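Local coordinates for protein bacterioferritin (Rhodobacter capsulatus, PDB 1JGC) that stores iron as a 24-subunit haem-containing shell, probably oxidising iron(II) at a ferroxidase centre and laying down iron(III) mineral in its central cavity, at residues V27-R30 and L31-W35; R105-C108 and A109-G112; G112-V115 and S116-F120. All blocks are in the same frame, centred on the assembly; numbering follows the deposited sequence.

Interaction 1 (V27-R30 and L31-W35); sequences VHFR and LQEDW
Phe29 and Glu33 lie side by side and point the same way. Glu33 OE1 meets the ring obliquely, 3.5 Å from Phe29 CE1, with the carboxylate plane turned 72° from the ring plane. One face of the Arg30 guanidinium carries Phe29 CE2, 3.6 Å above the plane and toward the rim. The Trp35 ring lies over Leu31 O of its own turn and makes a cation-pi contact with Arg143 of a third subunit. The Glu33 carboxylate gets beside Phe29 because its chain leaves with CG anti to the backbone N (chi1 -166°) and then bends at chi2 (68°). Its CG also lies 4.1 Å from Arg30 NH1, but the charged ends do not meet: Arg30 NH1 and Glu33 OE1 are 5.4 Å apart. Arg30 NE instead makes a salt bridge to Asp56 of a neighbouring subunit. On another side of the helix Val27 CG1 packs against Leu31 CD2 at 3.7 Å. Main-chain bonds one turn apart run under these side chains; Leu31 N to Val27 O is 2.8 Å.

This is the final part of helix 5-34 in the ferritin-like four-helix bundle. Main-chain bonds and the Val27-Leu31 contact join its successive turns, while Arg30 pairs with Asp56 of the neighbouring subunit and not with Glu33, so its charge serves the subunit interface.

Interaction 2 (R105-C108 and A109-G112); sequences RDYC and AEVG
The C-terminal end of helix 83-111 closes here in a Schellman motif. Its last turns carry Tyr107 against Val111 and Arg105 against Ala109. Gly112 leaves the helix with positive phi (83°), and Gly112 N donates to Ala109 O at 3.0 Å. A CB at these backbone angles would press on the carbonyl O of Val111, so the absence of a side chain suits the site. Before the turn, the ordinary helical bonds continue; Val111 N reaches Tyr107 O at 2.9 Å.

Tyr107 has CG anti to its own N (chi1 -177°), and the ring reaches outward and leans toward the C-terminal end, which brings one face to Val111. Val111 CB stands over that face, and the two side chains cross at a slant. The model puts the Val111 methyl CG2 nearer to the ring than carbons can sit, so the exact depth of this packing is doubtful. Glu110 OE1 approaches obliquely, 3.7 Å from Tyr107 CD1, its carboxylate plane steeply inclined to the ring. The hydroxyl of Tyr107 is hydrogen-bonded to Asp4, just before helix 5-34, and Lys6 in the first turn of that helix makes a cation-pi contact with the ring. Replacing Tyr107 by an alanine would probably leave Asp4 without this hydroxyl partner and strip Val111 of the ring that covers it.

Arg105 bends at chi2, and its NE forms a salt bridge to Glu121 of helix 114-144. Asp106 meets the same guanidinium at the edge, with its CG in the plane. Arg105 NH1 and Asp106 OD1 are 2.8 Å apart, a salt bridge whose hydrogen bond is weak. Over one face of the guanidinium lies the methyl of Ala109, its CB 4.1 Å from Arg105 NH1.

Interaction 3 (G112-V115 and S116-F120); sequences GDIV and SKNIF
Asp113 caps helix 114-144 through Ser116: it is the N-cap residue, and both of its carboxylate oxygens are used. Ser116 N donates to Asp113 OD1 at 3.0 Å in a fairly straight bond. Ser116 OG donates to Asp113 OD2 at 2.7 Å. Each donor meets its oxygen from out of the carboxylate plane. With CG anti to the backbone N (chi1 -176°), the Asp113 carboxylate swings over the first turn to meet them.

In the main chain, Lys117 N goes to Asp113 O at 3.0 Å, and Asn118 N to Ile114 O, also at 3.0 Å. Ile119 N continues the series to Val115 O.

Among the side chains, Ile114 and Asn118 run side by side, with Ile114 CG2 4.0 Å from Asn118 ND2.

Charged partners lie beyond the turn. Arg61 of helix 38-64 makes a salt bridge to Asp113 OD1 and a hydrogen bond to Ser116 OG. Glu121 of a neighbouring subunit takes Lys117 NZ in a salt bridge and Asn118 ND2 in a hydrogen bond.

The Asp113 carboxylate thus occupies the N-terminal end of the helix, where the helix dipole and Arg61 would both be expected to stabilise its negative charge. The same short turn ties helix 114-144 to helix 38-64 and to another subunit.

How the interactions relate
Interaction 1 comes first along the chain, near the end of helix 5-34. Interaction 2 ends helix 83-111, and interaction 3 begins helix 114-144. Interactions 2 and 3 share Gly112 and have centres about 7 Å apart. Cys108 O and Asp113 N, at 2.9 Å, probably form a hydrogen bond across the turn, and Cys108 SG packs on Phe120 CE2. Interaction 1 is on the opposite side of the chain's centre, its centre about 39 Å from that of interaction 2 and 36 Å from that of interaction 3. The three therefore mark opposite ends of one helical bundle. Each end meets neighbouring subunits of the 24-subunit shell.

Interaction 1 (V27-R30 and L31-W35)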
ATOM      1  N   VAL A  27      -0.825  36.518  31.584  1.00 20.36           N
ATOM      2  CA  VAL A  27      -0.173  37.804  31.407  1.00 20.40           C
ATOM      3  C   VAL A  27       1.336  37.558  31.325  1.00 19.72           C
ATOM      4  O   VAL A  27       2.029  38.165  30.520  1.00 19.84           O
ATOM      5  CB  VAL A  27      -0.477  38.770  32.585  1.00 21.04           C
ATOM      6  CG1 VAL A  27       0.301  40.052  32.412  1.00 20.78           C
ATOM      7  CG2 VAL A  27      -1.955  39.077  32.642  1.00 20.19           C
ATOM      8  N   HIS A  28       1.834  36.656  32.159  1.00 19.18           N
ATOM      9  CA  HIS A  28       3.250  36.339  32.163  1.00 20.21           C
ATOM     10  C   HIS A  28       3.668  35.748  30.833  1.00 21.01           C
ATOM     11  O   HIS A  28       4.763  36.023  30.339  1.00 21.81           O
ATOM     12  CB  HIS A  28       3.570  35.382  33.305  1.00 20.24           C
ATOM     13  CG  HIS A  28       3.689  36.062  34.631  1.00 21.48           C
ATOM     14  ND1 HIS A  28       3.798  35.373  35.817  1.00 22.63           N
ATOM     15  CD2 HIS A  28       3.744  37.377  34.954  1.00 22.61           C
ATOM     16  CE1 HIS A  28       3.920  36.232  36.814  1.00 24.26           C
ATOM     17  NE2 HIS A  28       3.890  37.455  36.316  1.00 23.32           N
ATOM     18  N   PHE A  29       2.792  34.940  30.250  1.00 21.22           N
ATOM     19  CA  PHE A  29       3.063  34.337  28.948  1.00 20.26           C
ATOM     20  C   PHE A  29       3.252  35.467  27.930  1.00 20.20           C
ATOM     21  O   PHE A  29       4.264  35.534  27.240  1.00 20.04           O
ATOM     22  CB  PHE A  29       1.895  33.416  28.552  1.00 17.58           C
ATOM     23  CG  PHE A  29       1.657  33.326  27.071  1.00 15.81           C
ATOM     24  CD1 PHE A  29       2.642  32.860  26.216  1.00 16.23           C
ATOM     25  CD2 PHE A  29       0.438  33.721  26.530  1.00 15.52           C
ATOM     26  CE1 PHE A  29       2.419  32.791  24.845  1.00 15.91           C
ATOM     27  CE2 PHE A  29       0.207  33.654  25.156  1.00 16.03           C
ATOM     28  CZ  PHE A  29       1.196  33.189  24.315  1.00 13.71           C
ATOM     29  N   ARG A  30       2.280  36.367  27.870  1.00 19.98           N
ATOM     30  CA  ARG A  30       2.333  37.483  26.946  1.00 21.33           C
ATOM     31  C   ARG A  30       3.549  38.368  27.172  1.00 21.83           C
ATOM     32  O   ARG A  30       4.241  38.746  26.228  1.00 22.36           O
ATOM     33  CB  ARG A  30       1.044  38.298  27.049  1.00 21.32           C
ATOM     34  CG  ARG A  30      -0.041  37.770  26.144  1.00 22.03           C
ATOM     35  CD  ARG A  30       0.453  37.869  24.726  1.00 22.64           C
ATOM     36  NE  ARG A  30      -0.304  37.064  23.782  1.00 22.97           N
ATOM     37  CZ  ARG A  30       0.162  36.703  22.591  1.00 22.71           C
ATOM     38  NH1 ARG A  30       1.374  37.074  22.214  1.00 20.85           N
ATOM     39  NH2 ARG A  30      -0.581  35.974  21.776  1.00 22.69           N
ATOM     40  N   LEU A  31       3.804  38.690  28.431  1.00 22.55           N
ATOM     41  CA  LEU A  31       4.945  39.509  28.804  1.00 23.21           C
ATOM     42  C   LEU A  31       6.250  38.836  28.352  1.00 24.29           C
ATOM     43  O   LEU A  31       7.084  39.451  27.688  1.00 24.99           O
ATOM     44  CB  LEU A  31       4.947  39.691  30.323  1.00 22.47           C
ATOM     45  CG  LEU A  31       4.801  41.071  30.980  1.00 21.43           C
ATOM     46  CD1 LEU A  31       4.295  42.134  30.021  1.00 19.62           C
ATOM     47  CD2 LEU A  31       3.870  40.908  32.152  1.00 19.66           C
ATOM     48  N   GLN A  32       6.422  37.569  28.714  1.00 24.39           N
ATOM     49  CA  GLN A  32       7.623  36.830  28.338  1.00 25.40           C
ATOM     50  C   GLN A  32       7.778  36.725  26.819  1.00 26.27           C
ATOM     51  O   GLN A  32       8.890  36.713  26.296  1.00 26.50           O
ATOM     52  CB  GLN A  32       7.588  35.436  28.975  1.00 24.02           C
ATOM     53  CG  GLN A  32       7.637  35.502  30.489  1.00 22.76           C
ATOM     54  CD  GLN A  32       7.139  34.247  31.173  1.00 22.82           C
ATOM     55  OE1 GLN A  32       6.460  33.420  30.567  1.00 22.57           O
ATOM     56  NE2 GLN A  32       7.459  34.111  32.454  1.00 21.61           N
ATOM     57  N   GLU A  33       6.658  36.658  26.114  1.00 26.93           N
ATOM     58  CA  GLU A  33       6.698  36.559  24.668  1.00 28.34           C
ATOM     59  C   GLU A  33       7.265  37.855  24.088  1.00 27.93           C
ATOM     60  O   GLU A  33       8.106  37.827  23.188  1.00 27.88           O
ATOM     61  CB  GLU A  33       5.293  36.310  24.119  1.00 29.90           C
ATOM     62  CG  GLU A  33       5.270  35.869  22.673  1.00 33.40           C
ATOM     63  CD  GLU A  33       5.869  34.484  22.492  1.00 36.79           C
ATOM     64  OE1 GLU A  33       5.384  33.527  23.146  1.00 38.56           O
ATOM     65  OE2 GLU A  33       6.823  34.343  21.694  1.00 38.98           O
ATOM     66  N   ASP A  34       6.806  38.989  24.611  1.00 28.25           N
ATOM     67  CA  ASP A  34       7.269  40.296  24.140  1.00 27.81           C
ATOM     68  C   ASP A  34       8.742  40.547  24.507  1.00 27.28           C
ATOM     69  O   ASP A  34       9.416  41.349  23.851  1.00 27.33           O
ATOM     70  CB  ASP A  34       6.368  41.409  24.703  1.00 28.93           C
ATOM     71  CG  ASP A  34       6.715  42.792  24.145  1.00 31.95           C
ATOM     72  OD1 ASP A  34       6.834  42.943  22.903  1.00 34.17           O
ATOM     73  OD2 ASP A  34       6.857  43.739  24.952  1.00 33.32           O
ATOM     74  N   TRP A  35       9.237  39.862  25.543  1.00 25.00           N
ATOM     75  CA  TRP A  35      10.633  40.002  25.956  1.00 23.70           C
ATOM     76  C   TRP A  35      11.529  39.157  25.064  1.00 23.30           C
ATOM     77  O   TRP A  35      12.755  39.280  25.097  1.00 23.29           O
ATOM     78  CB  TRP A  35      10.837  39.573  27.417  1.00 23.65           C
ATOM     79  CG  TRP A  35      10.215  40.502  28.423  1.00 25.00           C
ATOM     80  CD1 TRP A  35       9.979  41.840  28.265  1.00 25.11           C
ATOM     81  CD2 TRP A  35       9.736  40.166  29.736  1.00 24.99           C
ATOM     82  NE1 TRP A  35       9.379  42.353  29.390  1.00 25.29           N
ATOM     83  CE2 TRP A  35       9.220  41.349  30.308  1.00 24.69           C
ATOM     84  CE3 TRP A  35       9.693  38.980  30.482  1.00 26.37           C
ATOM     85  CZ2 TRP A  35       8.665  41.379  31.589  1.00 24.05           C
ATOM     86  CZ3 TRP A  35       9.138  39.011  31.760  1.00 24.82           C
ATOM     87  CH2 TRP A  35       8.633  40.204  32.297  1.00 24.89           C
TER

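Interaction 2 (R105-C108 and A109-G112)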
ATOM      1  N   ARG A 105      -8.989  20.962  52.306  1.00 26.36           N
ATOM      2  CA  ARG A 105      -8.847  19.520  52.325  1.00 26.50           C
ATOM      3  C   ARG A 105      -9.125  18.947  53.727  1.00 27.13           C
ATOM      4  O   ARG A 105      -9.895  17.991  53.870  1.00 27.25           O
ATOM      5  CB  ARG A 105      -7.446  19.163  51.809  1.00 26.57           C
ATOM      6  CG  ARG A 105      -7.148  17.699  51.747  1.00 25.71           C
ATOM      7  CD  ARG A 105      -6.523  17.276  53.042  1.00 28.66           C
ATOM      8  NE  ARG A 105      -6.584  15.836  53.192  1.00 29.86           N
ATOM      9  CZ  ARG A 105      -6.702  15.234  54.363  1.00 30.83           C
ATOM     10  NH1 ARG A 105      -6.767  15.956  55.477  1.00 28.55           N
ATOM     11  NH2 ARG A 105      -6.770  13.911  54.412  1.00 33.88           N
ATOM     12  N   ASP A 106      -8.522  19.526  54.764  1.00 27.02           N
ATOM     13  CA  ASP A 106      -8.781  19.043  56.118  1.00 26.69           C
ATOM     14  C   ASP A 106     -10.272  19.134  56.449  1.00 25.78           C
ATOM     15  O   ASP A 106     -10.843  18.196  57.010  1.00 24.15           O
ATOM     16  CB  ASP A 106      -7.998  19.846  57.162  1.00 27.60           C
ATOM     17  CG  ASP A 106      -6.529  19.465  57.216  1.00 28.60           C
ATOM     18  OD1 ASP A 106      -6.196  18.299  56.918  1.00 29.68           O
ATOM     19  OD2 ASP A 106      -5.707  20.329  57.578  1.00 30.47           O
ATOM     20  N   TYR A 107     -10.900  20.256  56.100  1.00 24.77           N
ATOM     21  CA  TYR A 107     -12.316  20.415  56.396  1.00 26.16           C
ATOM     22  C   TYR A 107     -13.183  19.383  55.686  1.00 26.43           C
ATOM     23  O   TYR A 107     -14.133  18.870  56.273  1.00 27.70           O
ATOM     24  CB  TYR A 107     -12.813  21.818  56.045  1.00 27.21           C
ATOM     25  CG  TYR A 107     -14.266  22.001  56.423  1.00 29.91           C
ATOM     26  CD1 TYR A 107     -14.649  22.153  57.759  1.00 29.63           C
ATOM     27  CD2 TYR A 107     -15.272  21.930  55.453  1.00 30.74           C
ATOM     28  CE1 TYR A 107     -15.998  22.222  58.112  1.00 31.15           C
ATOM     29  CE2 TYR A 107     -16.620  21.995  55.796  1.00 30.67           C
ATOM     30  CZ  TYR A 107     -16.978  22.136  57.121  1.00 32.03           C
ATOM     31  OH  TYR A 107     -18.318  22.142  57.455  1.00 32.90           O
ATOM     32  N   CYS A 108     -12.871  19.077  54.427  1.00 25.96           N
ATOM     33  CA  CYS A 108     -13.651  18.089  53.691  1.00 25.57           C
ATOM     34  C   CYS A 108     -13.564  16.742  54.394  1.00 25.79           C
ATOM     35  O   CYS A 108     -14.554  16.027  54.505  1.00 25.82           O
ATOM     36  CB  CYS A 108     -13.145  17.961  52.254  1.00 24.78           C
ATOM     37  SG  CYS A 108     -13.596  19.370  51.202  1.00 27.53           S
ATOM     38  N   ALA A 109     -12.374  16.405  54.873  1.00 25.53           N
ATOM     39  CA  ALA A 109     -12.166  15.149  55.575  1.00 26.69           C
ATOM     40  C   ALA A 109     -13.021  15.117  56.843  1.00 28.57           C
ATOM     41  O   ALA A 109     -13.740  14.147  57.106  1.00 27.37           O
ATOM     42  CB  ALA A 109     -10.694  14.992  55.935  1.00 24.34           C
ATOM     43  N   GLU A 110     -12.938  16.191  57.620  1.00 30.86           N
ATOM     44  CA  GLU A 110     -13.680  16.289  58.867  1.00 32.90           C
ATOM     45  C   GLU A 110     -15.174  16.110  58.640  1.00 32.06           C
ATOM     46  O   GLU A 110     -15.836  15.380  59.374  1.00 32.59           O
ATOM     47  CB  GLU A 110     -13.400  17.639  59.553  1.00 35.42           C
ATOM     48  CG  GLU A 110     -14.373  17.962  60.679  1.00 40.60           C
ATOM     49  CD  GLU A 110     -14.034  19.252  61.425  1.00 44.79           C
ATOM     50  OE1 GLU A 110     -13.633  20.252  60.777  1.00 46.16           O
ATOM     51  OE2 GLU A 110     -14.186  19.271  62.675  1.00 47.99           O
ATOM     52  N   VAL A 111     -15.704  16.769  57.619  1.00 31.40           N
ATOM     53  CA  VAL A 111     -17.129  16.680  57.323  1.00 30.38           C
ATOM     54  C   VAL A 111     -17.502  15.391  56.585  1.00 29.36           C
ATOM     55  O   VAL A 111     -18.679  15.084  56.417  1.00 29.85           O
ATOM     56  CB  VAL A 111     -17.580  17.929  56.524  1.00 31.64           C
ATOM     57  CG1 VAL A 111     -18.844  17.652  55.734  1.00 33.47           C
ATOM     58  CG2 VAL A 111     -17.834  19.079  57.493  1.00 31.87           C
ATOM     59  N   GLY A 112     -16.501  14.635  56.144  1.00 28.13           N
ATOM     60  CA  GLY A 112     -16.785  13.387  55.458  1.00 27.09           C
ATOM     61  C   GLY A 112     -17.098  13.448  53.974  1.00 26.08           C
ATOM     62  O   GLY A 112     -17.586  12.470  53.419  1.00 26.36           O
TER

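Interaction 3 (G112-V115 and S116-F120)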
ATOM      1  N   GLY A 112     -16.501  14.635  56.144  1.00 28.13           N
ATOM      2  CA  GLY A 112     -16.785  13.387  55.458  1.00 27.09           C
ATOM      3  C   GLY A 112     -17.098  13.448  53.974  1.00 26.08           C
ATOM      4  O   GLY A 112     -17.586  12.470  53.419  1.00 26.36           O
ATOM      5  N   ASP A 113     -16.832  14.582  53.329  1.00 25.34           N
ATOM      6  CA  ASP A 113     -17.068  14.715  51.894  1.00 23.71           C
ATOM      7  C   ASP A 113     -15.831  14.140  51.190  1.00 23.80           C
ATOM      8  O   ASP A 113     -14.894  14.861  50.843  1.00 23.14           O
ATOM      9  CB  ASP A 113     -17.254  16.184  51.515  1.00 22.79           C
ATOM     10  CG  ASP A 113     -17.597  16.362  50.052  1.00 23.81           C
ATOM     11  OD1 ASP A 113     -17.358  15.414  49.270  1.00 25.72           O
ATOM     12  OD2 ASP A 113     -18.096  17.444  49.679  1.00 25.35           O
ATOM     13  N   ILE A 114     -15.845  12.826  50.999  1.00 23.52           N
ATOM     14  CA  ILE A 114     -14.741  12.094  50.389  1.00 22.94           C
ATOM     15  C   ILE A 114     -14.303  12.596  49.016  1.00 23.33           C
ATOM     16  O   ILE A 114     -13.127  12.885  48.802  1.00 23.20           O
ATOM     17  CB  ILE A 114     -15.098  10.600  50.279  1.00 23.18           C
ATOM     18  CG1 ILE A 114     -15.511  10.073  51.660  1.00 22.89           C
ATOM     19  CG2 ILE A 114     -13.928   9.820  49.696  1.00 22.10           C
ATOM     20  CD1 ILE A 114     -14.453  10.237  52.744  1.00 22.25           C
ATOM     21  N   VAL A 115     -15.244  12.699  48.087  1.00 23.52           N
ATOM     22  CA  VAL A 115     -14.920  13.153  46.745  1.00 21.92           C
ATOM     23  C   VAL A 115     -14.318  14.555  46.736  1.00 23.05           C
ATOM     24  O   VAL A 115     -13.277  14.782  46.112  1.00 24.67           O
ATOM     25  CB  VAL A 115     -16.158  13.116  45.833  1.00 21.37           C
ATOM     26  CG1 VAL A 115     -15.775  13.563  44.432  1.00 18.68           C
ATOM     27  CG2 VAL A 115     -16.733  11.705  45.808  1.00 19.17           C
ATOM     28  N   SER A 116     -14.950  15.505  47.414  1.00 22.40           N
ATOM     29  CA  SER A 116     -14.392  16.854  47.451  1.00 22.68           C
ATOM     30  C   SER A 116     -12.997  16.849  48.090  1.00 22.40           C
ATOM     31  O   SER A 116     -12.123  17.621  47.703  1.00 22.90           O
ATOM     32  CB  SER A 116     -15.318  17.799  48.218  1.00 22.02           C
ATOM     33  OG  SER A 116     -16.537  17.976  47.520  1.00 23.52           O
ATOM     34  N   LYS A 117     -12.793  15.969  49.062  1.00 21.98           N
ATOM     35  CA  LYS A 117     -11.505  15.869  49.728  1.00 22.59           C
ATOM     36  C   LYS A 117     -10.427  15.467  48.722  1.00 22.18           C
ATOM     37  O   LYS A 117      -9.360  16.086  48.653  1.00 21.65           O
ATOM     38  CB  LYS A 117     -11.566  14.830  50.851  1.00 22.66           C
ATOM     39  CG  LYS A 117     -10.278  14.701  51.628  1.00 23.44           C
ATOM     40  CD  LYS A 117     -10.198  13.379  52.381  1.00 24.83           C
ATOM     41  CE  LYS A 117     -10.132  12.213  51.415  1.00 26.38           C
ATOM     42  NZ  LYS A 117      -9.789  10.936  52.099  1.00 28.44           N
ATOM     43  N   ASN A 118     -10.705  14.426  47.941  1.00 21.96           N
ATOM     44  CA  ASN A 118      -9.741  13.966  46.955  1.00 21.42           C
ATOM     45  C   ASN A 118      -9.455  15.000  45.878  1.00 20.69           C
ATOM     46  O   ASN A 118      -8.368  15.018  45.317  1.00 21.24           O
ATOM     47  CB  ASN A 118     -10.198  12.657  46.318  1.00 21.81           C
ATOM     48  CG  ASN A 118     -10.180  11.509  47.300  1.00 23.93           C
ATOM     49  OD1 ASN A 118      -9.389  11.508  48.245  1.00 25.40           O
ATOM     50  ND2 ASN A 118     -11.043  10.522  47.084  1.00 24.44           N
ATOM     51  N   ILE A 119     -10.421  15.859  45.578  1.00 19.63           N
ATOM     52  CA  ILE A 119     -10.180  16.888  44.583  1.00 18.59           C
ATOM     53  C   ILE A 119      -9.096  17.813  45.132  1.00 20.31           C
ATOM     54  O   ILE A 119      -8.176  18.206  44.412  1.00 21.41           O
ATOM     55  CB  ILE A 119     -11.448  17.700  44.285  1.00 17.41           C
ATOM     56  CG1 ILE A 119     -12.419  16.851  43.462  1.00 15.18           C
ATOM     57  CG2 ILE A 119     -11.086  18.983  43.554  1.00 15.01           C
ATOM     58  CD1 ILE A 119     -13.731  17.542  43.155  1.00 13.89           C
ATOM     59  N   PHE A 120      -9.190  18.157  46.412  1.00 20.03           N
ATOM     60  CA  PHE A 120      -8.172  19.016  47.003  1.00 20.13           C
ATOM     61  C   PHE A 120      -6.831  18.294  47.131  1.00 20.75           C
ATOM     62  O   PHE A 120      -5.775  18.932  47.074  1.00 19.09           O
ATOM     63  CB  PHE A 120      -8.630  19.560  48.359  1.00 16.91           C
ATOM     64  CG  PHE A 120      -9.650  20.653  48.249  1.00 16.20           C
ATOM     65  CD1 PHE A 120      -9.320  21.874  47.675  1.00 14.52           C
ATOM     66  CD2 PHE A 120     -10.951  20.457  48.695  1.00 16.10           C
ATOM     67  CE1 PHE A 120     -10.268  22.886  47.544  1.00 13.26           C
ATOM     68  CE2 PHE A 120     -11.904  21.468  48.566  1.00 15.58           C
ATOM     69  CZ  PHE A 120     -11.557  22.683  47.988  1.00 13.72           C
TER